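SusD homolog (Bacteroides thetaiotaomicron VPI-5482, PDB 3FDH) probably binds glycans at the outer membrane, as a SusD/RagB-family lipoprotein that would hand sugars on for uptake. Local coordinates at residues Phe127-Cys132 / Met151-Glu156; Met339-Glu344 / Ile418-Ala423. All blocks are in the same frame, centred on the assembly; numbering follows the deposited sequence.

Contact 1 (Phe127-Cys132 / Met151-Glu156); sequences FGDAPC and MDTQQE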
ATOM      1  N   PHE A 127       2.958   3.565 -12.825  1.00 29.49           N
ATOM      2  CA  PHE A 127       3.295   4.305 -14.017  1.00 29.61           C
ATOM      3  C   PHE A 127       2.919   3.658 -15.330  1.00 29.82           C
ATOM      4  O   PHE A 127       2.861   4.325 -16.354  1.00 30.21           O
ATOM      5  CB  PHE A 127       4.789   4.676 -13.983  1.00 31.37           C
ATOM      6  CG  PHE A 127       5.137   5.486 -12.792  1.00 30.87           C
ATOM      7  CD1 PHE A 127       4.952   6.838 -12.800  1.00 27.78           C
ATOM      8  CD2 PHE A 127       5.641   4.887 -11.653  1.00 27.99           C
ATOM      9  CE1 PHE A 127       5.254   7.590 -11.699  1.00 33.13           C
ATOM     10  CE2 PHE A 127       5.933   5.623 -10.543  1.00 33.70           C
ATOM     11  CZ  PHE A 127       5.735   6.975 -10.552  1.00 28.33           C
ATOM     12  N   GLY A 128       2.609   2.375 -15.273  1.00 29.94           N
ATOM     13  CA  GLY A 128       2.225   1.609 -16.461  1.00 27.37           C
ATOM     14  C   GLY A 128       3.450   1.120 -17.171  1.00 28.38           C
ATOM     15  O   GLY A 128       4.394   0.626 -16.551  1.00 28.40           O
ATOM     16  N   ASP A 129       3.409   1.284 -18.488  1.00 28.06           N
ATOM     17  CA  ASP A 129       4.542   0.965 -19.348  1.00 29.86           C
ATOM     18  C   ASP A 129       5.669   1.889 -18.925  1.00 30.71           C
ATOM     19  O   ASP A 129       5.452   3.097 -18.707  1.00 29.06           O
ATOM     20  CB  ASP A 129       4.242   1.214 -20.803  1.00 30.35           C
ATOM     21  CG  ASP A 129       3.269   0.199 -21.392  1.00 30.86           C
ATOM     22  OD1 ASP A 129       2.588  -0.549 -20.657  1.00 32.97           O
ATOM     23  OD2 ASP A 129       3.198   0.184 -22.617  1.00 31.11           O
ATOM     24  N   ALA A 130       6.883   1.349 -18.894  1.00 27.09           N
ATOM     25  CA  ALA A 130       8.000   2.096 -18.327  1.00 25.41           C
ATOM     26  C   ALA A 130       9.326   1.351 -18.480  1.00 27.15           C
ATOM     27  O   ALA A 130       9.333   0.134 -18.704  1.00 28.08           O
ATOM     28  CB  ALA A 130       7.699   2.328 -16.781  1.00 23.48           C
ATOM     29  N   PRO A 131      10.458   2.080 -18.418  1.00 27.98           N
ATOM     30  CA  PRO A 131      11.730   1.375 -18.511  1.00 29.36           C
ATOM     31  C   PRO A 131      11.876   0.399 -17.373  1.00 29.77           C
ATOM     32  O   PRO A 131      11.398   0.655 -16.263  1.00 27.76           O
ATOM     33  CB  PRO A 131      12.778   2.496 -18.408  1.00 31.63           C
ATOM     34  CG  PRO A 131      12.051   3.758 -18.872  1.00 29.28           C
ATOM     35  CD  PRO A 131      10.599   3.551 -18.493  1.00 28.35           C
ATOM     36  N   CYS A 132      12.497  -0.732 -17.661  1.00 29.54           N
ATOM     37  CA  CYS A 132      12.743  -1.731 -16.617  1.00 30.84           C
ATOM     38  C   CYS A 132      13.895  -2.667 -16.982  1.00 31.65           C
ATOM     39  O   CYS A 132      14.971  -2.622 -16.398  1.00 31.58           O
ATOM     40  CB  CYS A 132      11.467  -2.526 -16.370  1.00 29.26           C
ATOM     41  SG  CYS A 132      11.563  -3.672 -14.977  1.00 32.09           S
HETATM   42  N   MSE A 151      11.126   1.638 -23.110  1.00 31.90           N
HETATM   43  CA  MSE A 151      10.015   1.375 -22.248  1.00 30.29           C
HETATM   44  C   MSE A 151       9.546  -0.066 -22.485  1.00 31.30           C
HETATM   45  O   MSE A 151       9.467  -0.549 -23.601  1.00 32.36           O
HETATM   46  CB  MSE A 151       8.917   2.410 -22.441  1.00 31.05           C
HETATM   47  CG  MSE A 151       9.240   3.808 -21.805  1.00 27.90           C
HETATM   48 SE   MSE A 151       7.862   4.892 -22.411  0.75 34.66          SE
HETATM   49  CE  MSE A 151       6.557   4.390 -21.045  1.00 25.78           C
ATOM     50  N   ASP A 152       9.361  -0.774 -21.388  1.00 31.13           N
ATOM     51  CA  ASP A 152       8.820  -2.137 -21.399  1.00 30.15           C
ATOM     52  C   ASP A 152       7.328  -1.960 -21.222  1.00 28.83           C
ATOM     53  O   ASP A 152       6.873  -0.994 -20.594  1.00 29.88           O
ATOM     54  CB  ASP A 152       9.274  -2.962 -20.178  1.00 28.22           C
ATOM     55  CG  ASP A 152      10.731  -3.391 -20.238  1.00 34.18           C
ATOM     56  OD1 ASP A 152      11.438  -3.068 -21.219  1.00 28.94           O
ATOM     57  OD2 ASP A 152      11.152  -4.050 -19.265  1.00 29.41           O
ATOM     58  N   THR A 153       6.562  -2.899 -21.752  1.00 29.06           N
ATOM     59  CA  THR A 153       5.122  -2.879 -21.537  1.00 27.23           C
ATOM     60  C   THR A 153       4.918  -3.328 -20.122  1.00 27.27           C
ATOM     61  O   THR A 153       5.769  -4.006 -19.549  1.00 30.17           O
ATOM     62  CB  THR A 153       4.345  -3.838 -22.439  1.00 27.94           C
ATOM     63  OG1 THR A 153       4.721  -5.196 -22.140  1.00 28.66           O
ATOM     64  CG2 THR A 153       4.567  -3.493 -23.916  1.00 22.20           C
ATOM     65  N   GLN A 154       3.774  -2.957 -19.567  1.00 27.46           N
ATOM     66  CA  GLN A 154       3.462  -3.325 -18.190  1.00 27.88           C
ATOM     67  C   GLN A 154       3.427  -4.840 -18.087  1.00 28.74           C
ATOM     68  O   GLN A 154       3.806  -5.440 -17.063  1.00 27.50           O
ATOM     69  CB  GLN A 154       2.117  -2.742 -17.751  1.00 29.02           C
ATOM     70  CG  GLN A 154       1.904  -2.769 -16.255  1.00 28.50           C
ATOM     71  CD  GLN A 154       0.492  -2.609 -15.881  1.00 30.73           C
ATOM     72  OE1 GLN A 154      -0.387  -3.277 -16.437  1.00 30.50           O
ATOM     73  NE2 GLN A 154       0.237  -1.740 -14.882  1.00 29.81           N
ATOM     74  N   GLN A 155       2.989  -5.468 -19.168  1.00 28.37           N
ATOM     75  CA  GLN A 155       2.913  -6.926 -19.191  1.00 29.43           C
ATOM     76  C   GLN A 155       4.332  -7.513 -19.108  1.00 29.00           C
ATOM     77  O   GLN A 155       4.578  -8.458 -18.371  1.00 29.42           O
ATOM     78  CB  GLN A 155       2.152  -7.447 -20.404  1.00 30.42           C
ATOM     79  CG  GLN A 155       1.987  -8.960 -20.412  1.00 31.47           C
ATOM     80  CD  GLN A 155       1.298  -9.459 -21.696  1.00 34.28           C
ATOM     81  OE1 GLN A 155       1.182  -8.726 -22.690  1.00 42.57           O
ATOM     82  NE2 GLN A 155       0.851 -10.708 -21.675  1.00 38.76           N
ATOM     83  N   GLU A 156       5.259  -6.911 -19.839  1.00 30.27           N
ATOM     84  CA  GLU A 156       6.648  -7.345 -19.810  1.00 30.07           C
ATOM     85  C   GLU A 156       7.246  -7.178 -18.427  1.00 29.69           C
ATOM     86  O   GLU A 156       8.038  -7.990 -17.986  1.00 28.32           O
ATOM     87  CB  GLU A 156       7.497  -6.596 -20.833  1.00 32.36           C
ATOM     88  CG  GLU A 156       7.240  -7.087 -22.221  1.00 30.18           C
ATOM     89  CD  GLU A 156       7.830  -6.228 -23.306  1.00 34.82           C
ATOM     90  OE1 GLU A 156       8.114  -5.031 -23.078  1.00 31.42           O
ATOM     91  OE2 GLU A 156       7.953  -6.758 -24.418  1.00 40.64           O
TER
HETATM   92  O   HOH W   1      13.455  -1.329 -20.429  1.00 31.61           O
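A two-stranded antiparallel ladder of minimal length, running straight into a helix N-terminus, joins Ala130 to Asp152 and Asp129 to the start of helix 154-171. Ala130 and Asp152 form a hydrogen-bonded pair: Ala130 N donates to Asp152 O at 2.9 Å, within the plane of that carbonyl, while the return bond from Asp152 N reaches Ala130 O at 2.8 Å from well above the carbonyl plane. Next to this pair, the side chain of Asp129 lies alongside that of Thr153, and its OD1 accepts from Gln154 N at 2.9 Å, met 59° out of the carboxylate plane. The CG of Asp129 stands beside its own backbone N (chi1 -71°), which brings the carboxylate over Thr153 CA. Thr153 is the N-cap and forms a capping box with Glu156, each side chain accepting from the other's backbone N. Were Asp129 replaced by an alanine, the amide of Gln154 would probably lose its acceptor from this segment, leaving the helix start less firmly tied to segment 127-132. Beyond the ladder, Met151 CG packs on Pro131 CD at 3.6 Å, and both side chains also touch Val477 of helix 475-481. A water that accepts from Cys132 N donates a hydrogen bond to Asp152 OD1; the same carboxylate meets Lys150 in a salt bridge and accepts from Gln160 and Ser133 N. Two carboxylates and a threonine hydroxyl thus serve the amides at the start of the helix, and the negative charge of Asp129 there would be expected to suit the helix dipole.

Contact 2 (Met339-Glu344 / Ile418-Ala423); sequences MFLKAE and IQKYLA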
HETATM    1  N   MSE A 339      -5.459 -12.321   3.644  1.00 28.90           N
HETATM    2  CA  MSE A 339      -6.746 -12.988   3.953  1.00 31.32           C
HETATM    3  C   MSE A 339      -7.866 -12.434   3.105  1.00 30.45           C
HETATM    4  O   MSE A 339      -8.835 -13.145   2.810  1.00 29.36           O
HETATM    5  CB  MSE A 339      -7.094 -12.915   5.451  1.00 30.91           C
HETATM    6  CG  MSE A 339      -6.111 -13.698   6.358  1.00 27.98           C
HETATM    7 SE   MSE A 339      -5.978 -15.591   5.922  0.75 26.11          SE
HETATM    8  CE  MSE A 339      -4.561 -15.648   4.764  1.00 25.06           C
ATOM      9  N   PHE A 340      -7.714 -11.173   2.709  1.00 28.80           N
ATOM     10  CA  PHE A 340      -8.672 -10.508   1.819  1.00 28.98           C
ATOM     11  C   PHE A 340      -8.502 -11.034   0.404  1.00 29.01           C
ATOM     12  O   PHE A 340      -9.453 -11.099  -0.388  1.00 29.05           O
ATOM     13  CB  PHE A 340      -8.563  -8.986   1.862  1.00 28.94           C
ATOM     14  CG  PHE A 340      -9.224  -8.356   3.057  1.00 27.64           C
ATOM     15  CD1 PHE A 340     -10.617  -8.403   3.210  1.00 29.22           C
ATOM     16  CD2 PHE A 340      -8.479  -7.688   4.007  1.00 27.60           C
ATOM     17  CE1 PHE A 340     -11.246  -7.846   4.313  1.00 26.42           C
ATOM     18  CE2 PHE A 340      -9.107  -7.135   5.121  1.00 25.51           C
ATOM     19  CZ  PHE A 340     -10.508  -7.198   5.251  1.00 30.90           C
ATOM     20  N   LEU A 341      -7.280 -11.436   0.090  1.00 27.05           N
ATOM     21  CA  LEU A 341      -7.016 -12.030  -1.218  1.00 27.17           C
ATOM     22  C   LEU A 341      -7.649 -13.388  -1.258  1.00 28.95           C
ATOM     23  O   LEU A 341      -8.262 -13.810  -2.241  1.00 30.09           O
ATOM     24  CB  LEU A 341      -5.520 -12.101  -1.524  1.00 25.40           C
ATOM     25  CG  LEU A 341      -4.867 -10.817  -2.023  1.00 28.46           C
ATOM     26  CD1 LEU A 341      -3.333 -10.835  -1.901  1.00 27.19           C
ATOM     27  CD2 LEU A 341      -5.339 -10.596  -3.446  1.00 30.11           C
ATOM     28  N   LYS A 342      -7.493 -14.094  -0.162  1.00 29.05           N
ATOM     29  CA  LYS A 342      -8.051 -15.458  -0.028  1.00 30.20           C
ATOM     30  C   LYS A 342      -9.581 -15.409  -0.148  1.00 30.76           C
ATOM     31  O   LYS A 342     -10.210 -16.167  -0.874  1.00 31.58           O
ATOM     32  CB  LYS A 342      -7.708 -16.015   1.329  1.00 29.27           C
ATOM     33  CG  LYS A 342      -8.139 -17.492   1.540  1.00 32.56           C
ATOM     34  CD  LYS A 342      -7.638 -18.058   2.846  1.00 31.54           C
ATOM     35  CE  LYS A 342      -8.169 -19.457   3.049  1.00 35.97           C
ATOM     36  NZ  LYS A 342      -7.648 -20.133   4.287  1.00 36.99           N
ATOM     37  N   ALA A 343     -10.157 -14.480   0.588  1.00 28.69           N
ATOM     38  CA  ALA A 343     -11.615 -14.239   0.559  1.00 27.09           C
ATOM     39  C   ALA A 343     -12.094 -13.824  -0.843  1.00 28.78           C
ATOM     40  O   ALA A 343     -13.121 -14.311  -1.337  1.00 30.07           O
ATOM     41  CB  ALA A 343     -12.014 -13.175   1.626  1.00 26.71           C
ATOM     42  N   GLU A 344     -11.355 -12.940  -1.481  1.00 29.36           N
ATOM     43  CA  GLU A 344     -11.745 -12.465  -2.809  1.00 27.70           C
ATOM     44  C   GLU A 344     -11.713 -13.647  -3.808  1.00 28.89           C
ATOM     45  O   GLU A 344     -12.581 -13.821  -4.683  1.00 26.80           O
ATOM     46  CB  GLU A 344     -10.831 -11.367  -3.325  1.00 29.15           C
ATOM     47  CG  GLU A 344     -11.266 -10.919  -4.694  1.00 26.03           C
ATOM     48  CD  GLU A 344     -10.429  -9.865  -5.281  1.00 31.19           C
ATOM     49  OE1 GLU A 344      -9.396  -9.484  -4.630  1.00 29.22           O
ATOM     50  OE2 GLU A 344     -10.873  -9.370  -6.361  1.00 31.45           O
ATOM     51  N   ILE A 418     -15.218  -4.097   0.196  1.00 30.06           N
ATOM     52  CA  ILE A 418     -15.491  -2.946   1.103  1.00 29.40           C
ATOM     53  C   ILE A 418     -14.668  -3.121   2.384  1.00 28.27           C
ATOM     54  O   ILE A 418     -14.027  -2.190   2.878  1.00 29.13           O
ATOM     55  CB  ILE A 418     -16.987  -2.764   1.433  1.00 28.64           C
ATOM     56  CG1 ILE A 418     -17.736  -2.285   0.173  1.00 28.51           C
ATOM     57  CG2 ILE A 418     -17.137  -1.729   2.529  1.00 28.95           C
ATOM     58  CD1 ILE A 418     -19.307  -2.240   0.273  1.00 27.03           C
ATOM     59  N   GLN A 419     -14.679  -4.336   2.904  1.00 29.29           N
ATOM     60  CA  GLN A 419     -13.941  -4.654   4.107  1.00 28.56           C
ATOM     61  C   GLN A 419     -12.432  -4.560   3.899  1.00 29.22           C
ATOM     62  O   GLN A 419     -11.704  -4.104   4.788  1.00 31.12           O
ATOM     63  CB  GLN A 419     -14.367  -6.025   4.720  1.00 28.84           C
ATOM     64  CG  GLN A 419     -15.796  -6.018   5.313  1.00 30.31           C
ATOM     65  CD  GLN A 419     -16.000  -4.940   6.403  1.00 27.22           C
ATOM     66  OE1 GLN A 419     -15.128  -4.715   7.249  1.00 28.64           O
ATOM     67  NE2 GLN A 419     -17.158  -4.290   6.386  1.00 26.21           N
ATOM     68  N   LYS A 420     -11.956  -4.924   2.709  1.00 28.45           N
ATOM     69  CA  LYS A 420     -10.535  -4.853   2.422  1.00 28.11           C
ATOM     70  C   LYS A 420     -10.171  -3.387   2.482  1.00 27.47           C
ATOM     71  O   LYS A 420      -9.198  -2.990   3.079  1.00 25.95           O
ATOM     72  CB  LYS A 420     -10.218  -5.462   1.037  1.00 27.35           C
ATOM     73  CG  LYS A 420      -8.758  -5.558   0.722  1.00 26.05           C
ATOM     74  CD  LYS A 420      -8.467  -6.222  -0.609  1.00 25.79           C
ATOM     75  CE  LYS A 420      -7.009  -6.640  -0.763  1.00 24.35           C
ATOM     76  NZ  LYS A 420      -6.666  -6.868  -2.250  1.00 27.23           N
ATOM     77  N   TYR A 421     -10.977  -2.596   1.795  1.00 29.03           N
ATOM     78  CA  TYR A 421     -10.848  -1.123   1.769  1.00 30.44           C
ATOM     79  C   TYR A 421     -10.787  -0.505   3.167  1.00 30.22           C
ATOM     80  O   TYR A 421      -9.826   0.207   3.476  1.00 30.08           O
ATOM     81  CB  TYR A 421     -11.924  -0.467   0.881  1.00 30.87           C
ATOM     82  CG  TYR A 421     -11.904   1.042   0.946  1.00 26.22           C
ATOM     83  CD1 TYR A 421     -12.674   1.713   1.894  1.00 24.61           C
ATOM     84  CD2 TYR A 421     -11.171   1.802   0.045  1.00 27.79           C
ATOM     85  CE1 TYR A 421     -12.645   3.084   2.016  1.00 29.58           C
ATOM     86  CE2 TYR A 421     -11.145   3.185   0.145  1.00 27.71           C
ATOM     87  CZ  TYR A 421     -11.885   3.835   1.108  1.00 30.83           C
ATOM     88  OH  TYR A 421     -11.874   5.240   1.208  1.00 28.91           O
ATOM     89  N   LEU A 422     -11.697  -0.897   4.072  1.00 28.51           N
ATOM     90  CA  LEU A 422     -11.721  -0.343   5.425  1.00 29.42           C
ATOM     91  C   LEU A 422     -10.543  -0.798   6.290  1.00 28.90           C
ATOM     92  O   LEU A 422     -10.029  -0.029   7.114  1.00 28.15           O
ATOM     93  CB  LEU A 422     -13.052  -0.690   6.139  1.00 27.43           C
ATOM     94  CG  LEU A 422     -14.255  -0.011   5.458  1.00 27.57           C
ATOM     95  CD1 LEU A 422     -15.530  -0.498   6.178  1.00 26.95           C
ATOM     96  CD2 LEU A 422     -14.164   1.521   5.532  1.00 26.91           C
ATOM     97  N   ALA A 423     -10.107  -2.040   6.082  1.00 27.38           N
ATOM     98  CA  ALA A 423      -8.943  -2.594   6.817  1.00 26.41           C
ATOM     99  C   ALA A 423      -7.607  -1.954   6.492  1.00 27.85           C
ATOM    100  O   ALA A 423      -6.705  -1.878   7.301  1.00 26.99           O
ATOM    101  CB  ALA A 423      -8.816  -4.087   6.573  1.00 24.82           C
TER
HETATM  102  O   HOH W   2      -8.590  -9.134  -2.167  1.00 19.86           O
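Aromatic packing dominates where Phe340 of helix 335-348 lies against Lys420 of helix 412-423, the two short segments running antiparallel (172°) with axes 10.3 Å apart. The ring is laid flat on the backbone of the other helix: Lys420 CA stands over its centre, 3.5 Å from the centroid and only 6° off the normal, a CH-pi contact. With CG of Phe340 beside its own backbone N, the ring reaches across to the turn of residues 419-423. Its far end meets that turn obliquely, CE2 lying 3.4 Å from Ala423 CB and CZ 3.3 Å from Gln419 O, while CE1 touches Gln419 CB.

Aliphatic contact continues along the lysine. The side chains of Phe340 and Lys420 overlap head to tail, each running along the other, and Lys420 CG rests 3.6 Å from Phe340 CB. The lysine chain is extended throughout, with CG anti to the backbone N (chi1 -174°), which carries its ammonium back past the root of the phenylalanine and leaves NZ beside Leu341 CD2.

Polar links are mediated by water. Lys420 NZ and Glu344 OE1 are 4.5 Å apart, too far for a salt bridge, but a water accepts from the ammonium and donates to Glu344 OE1 at 2.6 Å, with a weak further bond to Phe340 O. Both charges have direct partners as well: Lys420 pairs with Asp437, and Glu344 OE2 with Arg348 and Arg440.

One lysine therefore plays two parts, its CA and methylenes packing against phenylalanine and its ammonium joining a buried charge network. With carboxylates and basic groups gathered together, the network would be expected to keep these side chains ionised despite their burial.

In the fold
The two contacts illustrate how a mainly helical SusD-like chain is held together by different chemistry in different places, both of them buried. Contact 1, about 20 Å from the centre of the chain, joins two short strands at the start of a helix through backbone bonds and a carboxylate. Contact 2, about 13 Å from that centre, packs one helix against another through a ring and a lysine. The centres of contact 1 and contact 2 are about 28 Å apart, and the nearest atoms of contact 1 and contact 2 about 15 Å, so they do not touch. They also follow in series: the chain completes 127-132/151-156 before 339-344/418-423 begins, the first bridging 18 residues and the second 73, mostly helical.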